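Local coordinates for walker-Type ATPase (Pyrococcus abyssi, PDB 2QEN), which probably binds and hydrolyses ATP as a Walker-type P-loop ATPase, here holding ADP and magnesium, while its biological role remains unknown, at residues A[207-212]-A[230-235]; A[234-239]-A[340-345]; A[243-248]-A[260-265]; A[35-40]-A[197-202]. The protein carries 1 engineered substitution. All blocks are in the same frame, centred on the assembly; numbering follows the deposited sequence.

Overall arrangement
Interaction 4 is a buried, backbone-bonded parallel strand pair in the central sheet, and its 35-40 side runs straight into the nucleotide loop. Interactions 1 and 3 lie on the helical side and hold by side chains: 1 is a buried, wholly apolar helix crossing, whereas 3 begins apolar and ends at the surface in a loose ion pair. Interaction 2, partly buried, shares Leu-234 and Leu-235 with interaction 1 and reaches the C-terminal helix. Phe-245 of interaction 3 packs on Ala-231, Leu-235 and Leu-212, and Pro-202 of interaction 4 touches Gly-237 and Ile-238. ADP meets interactions 1, 2 and 4 directly and Val-243 of interaction 3.

Interaction 1: residues A[207-212]-A[230-235]; sequences TSVEFL and EAVELL. With ADP (adenosine-5'-diphosphate), chain C.
Ser-208 opens the contact between helices 205-217 and 225-235 with its CB, which sits 3.7 Å from CG1 of Val-232 and equally near that residue's CG2, so that the forked valine straddles it. The hydroxyl takes another path: OG lies anti to the carbonyl carbon (chi1 -59°), beside its own backbone N, and is hydrogen-bonded to Asp-204 O one turn back. Next, Val-209 offers its CG2 branch, 4.1 Å from CG2 of Val-232, the two side chains crossing at about a right angle; the same Val-232 methyl also rests against the backbone N of Val-209. Phe-211 faces the other way, toward the nucleotide, and its CE2 comes within 3.5 Å of ADP C2, with N1 of the adenine in the plane of the phenyl ring at its edge. Phe-15 meets this ring edge-to-face. Leu-212 returns to the helix pair through CD1, which lies 3.9 Å from both Ala-231 CB and Val-232 CG2, as the leucine and valine slide past each other in opposite directions. The axes of the two segments come within 9.7 Å, at an angle of 122°. This is an apolar helix-helix crossing in the helical part of the ATPase domain, and Phe-211, on helix 205-217, lines the adenine end of the ADP pocket.

Interaction 2: residues A[234-239]-A[340-345]; sequences LLDGIP and ADPVVA. With ADP (adenosine-5'-diphosphate), chain C.
Asp-236 and Pro-342 make the shortest contact, Asp-236 CB lying 3.3 Å from Pro-342 CG, with the carboxylate OD2 also leaning along the ring carbons CB and CG. Yet this pair lies on the solvent side: Asp-236 is exposed, and the proline ring is partly so. The buried side packs less closely and is mixed in character. Its apolar pair is Leu-235 CD2 and Val-343 CG2, 3.8 Å apart, and that valine methyl lies 3.8 Å from the carbonyl O of Leu-234. Farther in, Ile-238 lays CG1 3.8 Å from OD1 of Asp-341. With CG anti to the backbone N (chi1 179°), the Asp-341 carboxylate swings back to cap its own helix: OD1 accepts from Val-343 N at 2.9 Å, met from above the carboxylate plane, while OD2 is taken by Trp-241 NE1. Both oxygens of this buried acid therefore have donors. The 235-238 chain reverses in a type I' turn. Beyond it Pro-239 starts helix 239-252 and puts CB 3.4 Å from ADP C8. The contact thus joins the turn between helices 225-235 and 239-252 to the start of helix 342-348, just after strand 336-339, with Val-343 also touching Ala-266 of helix 255-280.

Interaction 3: residues A[243-248]-A[260-265]; sequences VVFGVE and KRTLEV
Glu-248 reaches across to Arg-261 and Thr-262, and its side chain can be followed outward atom by atom. CB lies 4.0 Å from Thr-262 OG1. CG stays close to that hydroxyl and meets Arg-261 CB at 3.8 Å, where the chain bends (chi2 -53°) and turns the carboxylate across the arginine. CD then lies near both Arg-261 CB and NH1. At the tip, OE1 stands 3.4 Å from NH1, with OE2 almost as near. The oxygen sits over one face of the guanidinium, the two planes 36° apart, so this salt bridge works through charge alone, without an N-H aimed at it. Arg-261 NE also forms a long ion pair with Glu-264 OE1, again acting by charge only, which completes a small network where Arg-261 and Glu-264 reach the surface.

Deeper in, Thr-262 fits against the first helix. Its OG1 comes 3.2 Å from Phe-245 CA and lies near the plane of the phenyl ring at its edge, while the hydroxyl is hydrogen-bonded to Ala-258 O in its own helix. Thr-262 CG2 instead meets Val-244 CG1 at 3.8 Å, and that valine methyl also reaches Val-265 CG1. The close Phe-245/Thr-262 pairing accompanies an axis separation of 8.9 Å. Helices 239-252 and 255-280, consecutive in the chain, cross here at 135°, and Phe-245 continues the apolar layer onto Ala-231 and Leu-235 of helix 225-235 and Leu-212 of helix 205-217.

Interaction 4: residues A[35-40]-A[197-202]; sequences LLLGIR and EVLVKP. With ADP (adenosine-5'-diphosphate), chain C.
Leu-36 and Val-198 meet on one face of the parallel sheet of this P-loop NTPase fold, where strand 33-37 pairs with the outermost strand 196-199. A chi1 of -175° sets CG of Leu-36 opposite its own N and tilts the side chain over the neighbouring strand: its CD1 lies 3.6 Å from Val-198 CG1, the two side chains crossing at a slant, and 3.8 Å from Val-200 CG2. Leu-24 of helix 18-30 covers both Leu-36 and Val-198. On the other face, Leu-35 and Glu-197 run side by side and point the same way, the extended glutamate bringing OE2 to 4.1 Å from Leu-35 CD1. Leu-37 slants across Glu-197, its CD1 4.0 Å from Glu-197 CD, while helix 174-181 covers Leu-35 and Leu-37. The strands are fixed by nearly straight backbone bonds: Val-198 N to Leu-35 O, Leu-37 N to Val-198 O at 2.8 Å, and Val-200 N to Leu-37 O at 2.7 Å. Gly-38, where the Walker A loop begins, adds a CA-H...O contact to Val-200 O, and beyond it the two chains separate. A water bridges them, accepting from Ile-39 N at 2.9 Å and donating to Val-200 O at 2.7 Å.

Interaction 1: residues A[207-212]-A[230-235]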
# COMPACT_ATOMS: atom_id res chain seq x y z
N THR A 207 -19.77 1.22 8.66
CA THR A 207 -18.69 0.26 8.87
C THR A 207 -17.67 0.83 9.87
O THR A 207 -17.28 0.15 10.82
CB THR A 207 -18.03 -0.15 7.53
OG1 THR A 207 -19.05 -0.62 6.62
CG2 THR A 207 -17.01 -1.26 7.72
N SER A 208 -17.26 2.09 9.67
CA SER A 208 -16.38 2.79 10.62
C SER A 208 -16.91 2.77 12.06
O SER A 208 -16.16 2.46 12.99
CB SER A 208 -16.14 4.23 10.18
OG SER A 208 -15.54 4.26 8.90
N VAL A 209 -18.18 3.12 12.23
CA VAL A 209 -18.87 3.07 13.53
C VAL A 209 -18.83 1.66 14.13
O VAL A 209 -18.47 1.49 15.30
CB VAL A 209 -20.36 3.60 13.40
CG1 VAL A 209 -21.24 3.10 14.55
CG2 VAL A 209 -20.38 5.13 13.35
N GLU A 210 -19.18 0.67 13.31
CA GLU A 210 -19.11 -0.74 13.72
C GLU A 210 -17.71 -1.25 14.09
O GLU A 210 -17.55 -2.06 15.02
CB GLU A 210 -19.73 -1.63 12.64
CG GLU A 210 -20.28 -2.93 13.18
CD GLU A 210 -20.98 -2.74 14.52
OE1 GLU A 210 -22.11 -2.20 14.54
OE2 GLU A 210 -20.36 -3.13 15.56
N PHE A 211 -16.70 -0.77 13.35
CA PHE A 211 -15.29 -1.05 13.61
C PHE A 211 -14.93 -0.61 15.03
O PHE A 211 -14.46 -1.42 15.83
CB PHE A 211 -14.42 -0.33 12.57
CG PHE A 211 -12.95 -0.63 12.65
CD1 PHE A 211 -12.13 0.05 13.56
CD2 PHE A 211 -12.38 -1.57 11.80
CE1 PHE A 211 -10.76 -0.22 13.64
CE2 PHE A 211 -11.02 -1.84 11.86
CZ PHE A 211 -10.20 -1.16 12.80
N LEU A 212 -15.17 0.66 15.34
CA LEU A 212 -14.92 1.21 16.67
C LEU A 212 -15.72 0.52 17.77
O LEU A 212 -15.18 0.20 18.83
CB LEU A 212 -15.22 2.72 16.69
CG LEU A 212 -14.20 3.61 15.96
CD1 LEU A 212 -14.56 5.09 16.14
CD2 LEU A 212 -12.74 3.32 16.45
N GLU A 230 -18.47 11.24 16.64
CA GLU A 230 -17.48 12.31 16.53
C GLU A 230 -16.10 11.81 16.05
O GLU A 230 -15.43 12.46 15.26
CB GLU A 230 -17.36 13.07 17.87
CG GLU A 230 -16.72 14.45 17.76
CD GLU A 230 -17.71 15.56 17.42
OE1 GLU A 230 -18.55 15.94 18.28
OE2 GLU A 230 -17.64 16.05 16.28
N ALA A 231 -15.67 10.64 16.52
CA ALA A 231 -14.39 10.07 16.07
C ALA A 231 -14.42 9.75 14.56
O ALA A 231 -13.44 9.99 13.85
CB ALA A 231 -14.03 8.84 16.87
N VAL A 232 -15.54 9.24 14.07
CA VAL A 232 -15.67 8.87 12.66
C VAL A 232 -15.77 10.11 11.74
O VAL A 232 -15.28 10.11 10.62
CB VAL A 232 -16.85 7.88 12.44
CG1 VAL A 232 -17.18 7.71 10.95
CG2 VAL A 232 -16.54 6.54 13.10
N GLU A 233 -16.40 11.17 12.23
CA GLU A 233 -16.41 12.45 11.52
C GLU A 233 -15.01 13.04 11.37
O GLU A 233 -14.70 13.65 10.35
CB GLU A 233 -17.34 13.44 12.20
CG GLU A 233 -18.84 13.13 12.05
CD GLU A 233 -19.26 12.69 10.62
OE1 GLU A 233 -18.76 11.64 10.12
OE2 GLU A 233 -20.14 13.37 10.03
N LEU A 234 -14.15 12.87 12.39
CA LEU A 234 -12.76 13.30 12.25
C LEU A 234 -11.88 12.30 11.49
O LEU A 234 -10.98 12.71 10.75
CB LEU A 234 -12.11 13.62 13.61
CG LEU A 234 -12.24 15.01 14.26
CD1 LEU A 234 -12.51 16.12 13.25
CD2 LEU A 234 -13.30 15.02 15.33
N LEU A 235 -12.12 11.00 11.68
CA LEU A 235 -11.21 9.99 11.14
C LEU A 235 -11.64 9.26 9.84
O LEU A 235 -10.85 8.50 9.28
CB LEU A 235 -10.76 8.99 12.24
CG LEU A 235 -10.16 9.56 13.53
CD1 LEU A 235 -9.86 8.45 14.58
CD2 LEU A 235 -8.91 10.44 13.31
PB ADP C . -1.70 0.00 3.73
O1B ADP C . -2.95 0.09 2.88
O2B ADP C . -0.89 -1.24 3.42
O3B ADP C . -0.86 1.25 3.79
PA ADP C . -2.04 -1.32 6.35
O1A ADP C . -2.54 -2.67 5.91
O2A ADP C . -0.67 -1.18 6.93
O3A ADP C . -2.29 -0.17 5.22
O5' ADP C . -3.14 -0.82 7.43
C5' ADP C . -2.90 0.26 8.34
C4' ADP C . -3.25 -0.22 9.75
O4' ADP C . -4.67 -0.20 9.96
C3' ADP C . -2.85 -1.67 10.06
O3' ADP C . -1.56 -1.76 10.66
C2' ADP C . -3.86 -2.10 11.08
O2' ADP C . -3.53 -1.38 12.27
C1' ADP C . -5.10 -1.39 10.63
N9 ADP C . -6.04 -2.11 9.74
C8 ADP C . -6.07 -1.99 8.40
N7 ADP C . -7.09 -2.71 7.87
C5 ADP C . -7.73 -3.31 8.89
C6 ADP C . -8.89 -4.21 9.03
N6 ADP C . -9.59 -4.63 7.95
N1 ADP C . -9.23 -4.61 10.29
C2 ADP C . -8.54 -4.21 11.36
N3 ADP C . -7.49 -3.37 11.31
C4 ADP C . -7.04 -2.90 10.12

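Interaction 2: residues A[234-239]-A[340-345]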
# COMPACT_ATOMS: atom_id res chain seq x y z
N LEU A 234 -14.15 12.87 12.39
CA LEU A 234 -12.76 13.30 12.25
C LEU A 234 -11.88 12.30 11.49
O LEU A 234 -10.98 12.71 10.75
CB LEU A 234 -12.11 13.62 13.61
CG LEU A 234 -12.24 15.01 14.26
CD1 LEU A 234 -12.51 16.12 13.25
CD2 LEU A 234 -13.30 15.02 15.33
N LEU A 235 -12.12 11.00 11.68
CA LEU A 235 -11.21 9.99 11.14
C LEU A 235 -11.64 9.26 9.84
O LEU A 235 -10.85 8.50 9.28
CB LEU A 235 -10.76 8.99 12.24
CG LEU A 235 -10.16 9.56 13.53
CD1 LEU A 235 -9.86 8.45 14.58
CD2 LEU A 235 -8.91 10.44 13.31
N ASP A 236 -12.89 9.45 9.41
CA ASP A 236 -13.40 9.11 8.04
C ASP A 236 -13.03 7.74 7.37
O ASP A 236 -12.65 7.67 6.17
CB ASP A 236 -13.14 10.27 7.05
CG ASP A 236 -14.17 11.47 7.17
OD1 ASP A 236 -15.07 11.51 8.06
OD2 ASP A 236 -14.06 12.39 6.32
N GLY A 237 -13.16 6.64 8.12
CA GLY A 237 -13.05 5.31 7.46
C GLY A 237 -11.65 4.76 7.17
O GLY A 237 -11.52 3.70 6.54
N ILE A 238 -10.61 5.47 7.62
CA ILE A 238 -9.24 4.98 7.45
C ILE A 238 -8.89 4.08 8.63
O ILE A 238 -8.77 4.56 9.75
CB ILE A 238 -8.20 6.14 7.33
CG1 ILE A 238 -8.69 7.23 6.35
CG2 ILE A 238 -6.79 5.60 6.99
CD1 ILE A 238 -8.41 6.97 4.89
N PRO A 239 -8.76 2.76 8.40
CA PRO A 239 -8.54 1.84 9.51
C PRO A 239 -7.28 2.15 10.31
O PRO A 239 -7.27 1.92 11.51
CB PRO A 239 -8.42 0.48 8.81
CG PRO A 239 -9.15 0.64 7.51
CD PRO A 239 -8.86 2.05 7.10
N ALA A 340 -6.61 13.26 -0.25
CA ALA A 340 -7.13 11.90 -0.29
C ALA A 340 -7.48 11.35 1.10
O ALA A 340 -8.50 10.67 1.26
CB ALA A 340 -6.14 10.97 -1.00
N ASP A 341 -6.63 11.64 2.09
CA ASP A 341 -6.84 11.23 3.49
C ASP A 341 -7.23 12.47 4.32
O ASP A 341 -6.43 13.39 4.45
CB ASP A 341 -5.56 10.58 4.03
CG ASP A 341 -5.67 10.13 5.50
OD1 ASP A 341 -6.64 10.48 6.21
OD2 ASP A 341 -4.75 9.42 5.97
N PRO A 342 -8.45 12.49 4.90
CA PRO A 342 -8.95 13.64 5.67
C PRO A 342 -8.13 13.98 6.93
O PRO A 342 -8.15 15.13 7.38
CB PRO A 342 -10.36 13.20 6.08
CG PRO A 342 -10.32 11.72 6.01
CD PRO A 342 -9.44 11.41 4.85
N VAL A 343 -7.46 12.99 7.49
CA VAL A 343 -6.52 13.21 8.60
C VAL A 343 -5.26 13.97 8.13
O VAL A 343 -4.79 14.87 8.83
CB VAL A 343 -6.23 11.88 9.34
CG1 VAL A 343 -5.19 12.06 10.45
CG2 VAL A 343 -7.52 11.31 9.89
N VAL A 344 -4.72 13.63 6.96
CA VAL A 344 -3.67 14.44 6.34
C VAL A 344 -4.11 15.91 6.20
O VAL A 344 -3.36 16.82 6.57
CB VAL A 344 -3.17 13.84 4.99
CG1 VAL A 344 -2.17 14.76 4.28
CG2 VAL A 344 -2.53 12.50 5.22
N ALA A 345 -5.33 16.13 5.72
CA ALA A 345 -5.88 17.48 5.67
C ALA A 345 -5.91 18.19 7.05
O ALA A 345 -5.50 19.35 7.16
CB ALA A 345 -7.28 17.46 5.02
PB ADP C . -1.70 0.00 3.73
O1B ADP C . -2.95 0.09 2.88
O2B ADP C . -0.89 -1.24 3.42
O3B ADP C . -0.86 1.25 3.79
PA ADP C . -2.04 -1.32 6.35
O1A ADP C . -2.54 -2.67 5.91
O2A ADP C . -0.67 -1.18 6.93
O3A ADP C . -2.29 -0.17 5.22
O5' ADP C . -3.14 -0.82 7.43
C5' ADP C . -2.90 0.26 8.34
C4' ADP C . -3.25 -0.22 9.75
O4' ADP C . -4.67 -0.20 9.96
C3' ADP C . -2.85 -1.67 10.06
O3' ADP C . -1.56 -1.76 10.66
C2' ADP C . -3.86 -2.10 11.08
O2' ADP C . -3.53 -1.38 12.27
C1' ADP C . -5.10 -1.39 10.63
N9 ADP C . -6.04 -2.11 9.74
C8 ADP C . -6.07 -1.99 8.40
N7 ADP C . -7.09 -2.71 7.87
C5 ADP C . -7.73 -3.31 8.89
C6 ADP C . -8.89 -4.21 9.03
N6 ADP C . -9.59 -4.63 7.95
N1 ADP C . -9.23 -4.61 10.29
C2 ADP C . -8.54 -4.21 11.36
N3 ADP C . -7.49 -3.37 11.31
C4 ADP C . -7.04 -2.90 10.12

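Interaction 3: residues A[243-248]-A[260-265]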
# COMPACT_ATOMS: atom_id res chain seq x y z
N VAL A 243 -7.72 2.56 14.39
CA VAL A 243 -6.96 1.73 15.35
C VAL A 243 -6.10 2.56 16.32
O VAL A 243 -6.09 2.28 17.52
CB VAL A 243 -6.11 0.62 14.66
CG1 VAL A 243 -5.16 -0.07 15.67
CG2 VAL A 243 -7.01 -0.42 14.01
N VAL A 244 -5.39 3.57 15.83
CA VAL A 244 -4.61 4.48 16.69
C VAL A 244 -5.53 5.15 17.73
O VAL A 244 -5.18 5.22 18.91
CB VAL A 244 -3.88 5.61 15.88
CG1 VAL A 244 -3.30 6.68 16.82
CG2 VAL A 244 -2.78 5.01 14.96
N PHE A 245 -6.68 5.63 17.28
CA PHE A 245 -7.69 6.22 18.17
C PHE A 245 -8.18 5.21 19.23
O PHE A 245 -8.25 5.54 20.41
CB PHE A 245 -8.87 6.77 17.37
CG PHE A 245 -9.99 7.28 18.24
CD1 PHE A 245 -9.89 8.53 18.88
CD2 PHE A 245 -11.14 6.49 18.45
CE1 PHE A 245 -10.90 8.98 19.72
CE2 PHE A 245 -12.14 6.93 19.31
CZ PHE A 245 -12.04 8.17 19.93
N GLY A 246 -8.52 3.99 18.80
CA GLY A 246 -9.00 2.95 19.70
C GLY A 246 -7.99 2.65 20.81
O GLY A 246 -8.34 2.66 21.97
N VAL A 247 -6.74 2.42 20.42
CA VAL A 247 -5.61 2.32 21.35
C VAL A 247 -5.50 3.52 22.32
O VAL A 247 -5.43 3.33 23.53
CB VAL A 247 -4.27 2.11 20.57
CG1 VAL A 247 -3.03 2.17 21.50
CG2 VAL A 247 -4.30 0.75 19.82
N GLU A 248 -5.48 4.74 21.79
CA GLU A 248 -5.35 5.95 22.63
C GLU A 248 -6.52 6.13 23.60
O GLU A 248 -6.33 6.58 24.72
CB GLU A 248 -5.16 7.21 21.78
CG GLU A 248 -3.80 7.31 21.07
CD GLU A 248 -2.62 7.14 22.03
OE1 GLU A 248 -2.77 7.50 23.22
OE2 GLU A 248 -1.55 6.64 21.61
N LYS A 260 -6.68 13.97 20.75
CA LYS A 260 -5.51 14.84 20.77
C LYS A 260 -4.25 14.01 20.48
O LYS A 260 -3.46 14.36 19.62
CB LYS A 260 -5.40 15.55 22.13
CG LYS A 260 -5.01 17.02 22.05
CD LYS A 260 -4.88 17.67 23.42
CE LYS A 260 -3.45 17.58 23.98
NZ LYS A 260 -3.15 18.65 25.02
N ARG A 261 -4.10 12.90 21.20
CA ARG A 261 -3.00 11.95 21.01
C ARG A 261 -3.00 11.28 19.63
O ARG A 261 -1.94 11.05 19.06
CB ARG A 261 -3.00 10.89 22.11
CG ARG A 261 -2.85 11.43 23.52
CD ARG A 261 -1.43 11.89 23.78
NE ARG A 261 -0.67 11.02 24.69
CZ ARG A 261 -0.02 9.92 24.32
NH1 ARG A 261 -0.03 9.50 23.06
NH2 ARG A 261 0.64 9.22 25.23
N THR A 262 -4.17 10.93 19.12
CA THR A 262 -4.28 10.37 17.77
C THR A 262 -3.72 11.36 16.75
O THR A 262 -2.93 10.97 15.90
CB THR A 262 -5.75 9.98 17.43
OG1 THR A 262 -6.22 9.06 18.41
CG2 THR A 262 -5.87 9.33 16.05
N LEU A 263 -4.09 12.63 16.87
CA LEU A 263 -3.66 13.69 15.96
C LEU A 263 -2.17 13.97 16.06
O LEU A 263 -1.55 14.26 15.05
CB LEU A 263 -4.49 14.98 16.16
CG LEU A 263 -5.98 14.83 15.79
CD1 LEU A 263 -6.81 16.10 16.00
CD2 LEU A 263 -6.18 14.30 14.36
N GLU A 264 -1.62 13.87 17.28
CA GLU A 264 -0.17 13.91 17.54
C GLU A 264 0.59 12.82 16.79
O GLU A 264 1.57 13.10 16.11
CB GLU A 264 0.11 13.74 19.04
CG GLU A 264 -0.23 14.93 19.92
CD GLU A 264 -0.02 14.64 21.41
OE1 GLU A 264 0.37 13.49 21.75
OE2 GLU A 264 -0.25 15.57 22.23
N VAL A 265 0.16 11.57 16.97
CA VAL A 265 0.73 10.42 16.25
C VAL A 265 0.63 10.62 14.73
O VAL A 265 1.61 10.45 14.03
CB VAL A 265 0.13 9.06 16.73
CG1 VAL A 265 0.53 7.90 15.80
CG2 VAL A 265 0.60 8.75 18.17

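Interaction 4: residues A[35-40]-A[197-202]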
# COMPACT_ATOMS: atom_id res chain seq x y z
N LEU A 35 -3.35 -6.33 -9.46
CA LEU A 35 -2.94 -5.13 -8.73
C LEU A 35 -3.88 -4.88 -7.54
O LEU A 35 -5.10 -4.87 -7.70
CB LEU A 35 -2.88 -3.89 -9.66
CG LEU A 35 -2.30 -4.06 -11.07
CD1 LEU A 35 -2.31 -2.76 -11.85
CD2 LEU A 35 -0.88 -4.65 -11.02
N LEU A 36 -3.30 -4.69 -6.36
CA LEU A 36 -4.08 -4.36 -5.19
C LEU A 36 -3.85 -2.89 -4.83
O LEU A 36 -2.75 -2.50 -4.44
CB LEU A 36 -3.75 -5.29 -4.03
CG LEU A 36 -4.59 -5.12 -2.76
CD1 LEU A 36 -5.95 -5.74 -2.97
CD2 LEU A 36 -3.88 -5.77 -1.57
N LEU A 37 -4.89 -2.08 -4.99
CA LEU A 37 -4.75 -0.62 -5.05
C LEU A 37 -5.61 0.14 -4.05
O LEU A 37 -6.75 -0.26 -3.77
CB LEU A 37 -5.09 -0.13 -6.47
CG LEU A 37 -4.34 -0.79 -7.64
CD1 LEU A 37 -4.92 -0.33 -9.00
CD2 LEU A 37 -2.83 -0.51 -7.56
N GLY A 38 -5.07 1.24 -3.54
CA GLY A 38 -5.77 2.13 -2.61
C GLY A 38 -4.84 3.08 -1.88
O GLY A 38 -3.62 2.96 -1.94
N ILE A 39 -5.45 4.02 -1.17
CA ILE A 39 -4.77 5.03 -0.34
C ILE A 39 -3.87 4.38 0.73
O ILE A 39 -4.15 3.27 1.20
CB ILE A 39 -5.86 5.92 0.36
CG1 ILE A 39 -6.81 6.53 -0.67
CG2 ILE A 39 -5.27 7.02 1.23
CD1 ILE A 39 -6.16 7.23 -1.82
N ARG A 40 -2.79 5.06 1.09
CA ARG A 40 -1.95 4.62 2.20
C ARG A 40 -2.77 4.53 3.49
O ARG A 40 -3.53 5.44 3.80
CB ARG A 40 -0.78 5.59 2.38
CG ARG A 40 0.03 5.38 3.65
CD ARG A 40 1.27 4.54 3.42
NE ARG A 40 2.37 5.39 2.97
CZ ARG A 40 3.50 5.59 3.65
NH1 ARG A 40 3.70 5.00 4.83
NH2 ARG A 40 4.43 6.38 3.14
N GLU A 197 -7.54 -5.89 -11.16
CA GLU A 197 -7.41 -4.76 -10.25
C GLU A 197 -8.40 -4.92 -9.12
O GLU A 197 -9.62 -5.02 -9.35
CB GLU A 197 -7.66 -3.42 -10.95
CG GLU A 197 -6.53 -2.99 -11.88
CD GLU A 197 -6.67 -1.57 -12.41
OE1 GLU A 197 -7.61 -0.84 -12.00
OE2 GLU A 197 -5.84 -1.19 -13.25
N VAL A 198 -7.86 -4.96 -7.91
CA VAL A 198 -8.66 -5.00 -6.70
C VAL A 198 -8.43 -3.70 -5.91
O VAL A 198 -7.29 -3.38 -5.52
CB VAL A 198 -8.38 -6.29 -5.89
CG1 VAL A 198 -9.17 -6.30 -4.58
CG2 VAL A 198 -8.72 -7.52 -6.75
N LEU A 199 -9.52 -2.96 -5.73
CA LEU A 199 -9.54 -1.65 -5.12
C LEU A 199 -9.96 -1.74 -3.66
O LEU A 199 -11.03 -2.29 -3.36
CB LEU A 199 -10.53 -0.75 -5.86
CG LEU A 199 -10.20 -0.05 -7.19
CD1 LEU A 199 -9.23 -0.80 -8.07
CD2 LEU A 199 -11.48 0.29 -7.95
N VAL A 200 -9.11 -1.21 -2.77
CA VAL A 200 -9.40 -1.14 -1.33
C VAL A 200 -9.65 0.31 -0.94
O VAL A 200 -8.74 1.15 -0.96
CB VAL A 200 -8.26 -1.77 -0.46
CG1 VAL A 200 -8.66 -1.78 1.01
CG2 VAL A 200 -7.90 -3.18 -0.92
N LYS A 201 -10.90 0.58 -0.56
CA LYS A 201 -11.38 1.92 -0.23
C LYS A 201 -11.58 2.05 1.27
O LYS A 201 -11.72 1.03 1.96
CB LYS A 201 -12.72 2.15 -0.93
CG LYS A 201 -12.74 1.86 -2.43
CD LYS A 201 -11.89 2.86 -3.21
CE LYS A 201 -12.34 2.96 -4.67
NZ LYS A 201 -11.35 3.73 -5.48
N PRO A 202 -11.60 3.30 1.79
CA PRO A 202 -12.00 3.57 3.18
C PRO A 202 -13.36 2.97 3.50
O PRO A 202 -14.23 2.94 2.64
CB PRO A 202 -12.12 5.10 3.22
CG PRO A 202 -11.19 5.60 2.19
CD PRO A 202 -11.21 4.55 1.09
PB ADP C . -1.70 0.00 3.73
O1B ADP C . -2.95 0.09 2.88
O2B ADP C . -0.89 -1.24 3.42
O3B ADP C . -0.86 1.25 3.79
PA ADP C . -2.04 -1.32 6.35
O1A ADP C . -2.54 -2.67 5.91
O2A ADP C . -0.67 -1.18 6.93
O3A ADP C . -2.29 -0.17 5.22
O5' ADP C . -3.14 -0.82 7.43
C5' ADP C . -2.90 0.26 8.34
C4' ADP C . -3.25 -0.22 9.75
O4' ADP C . -4.67 -0.20 9.96
C3' ADP C . -2.85 -1.67 10.06
O3' ADP C . -1.56 -1.76 10.66
C2' ADP C . -3.86 -2.10 11.08
O2' ADP C . -3.53 -1.38 12.27
C1' ADP C . -5.10 -1.39 10.63
N9 ADP C . -6.04 -2.11 9.74
C8 ADP C . -6.07 -1.99 8.40
N7 ADP C . -7.09 -2.71 7.87
C5 ADP C . -7.73 -3.31 8.89
C6 ADP C . -8.89 -4.21 9.03
N6 ADP C . -9.59 -4.63 7.95
N1 ADP C . -9.23 -4.61 10.29
C2 ADP C . -8.54 -4.21 11.36
N3 ADP C . -7.49 -3.37 11.31
C4 ADP C . -7.04 -2.90 10.12
O HOH W 1 -8.33 3.77 -1.06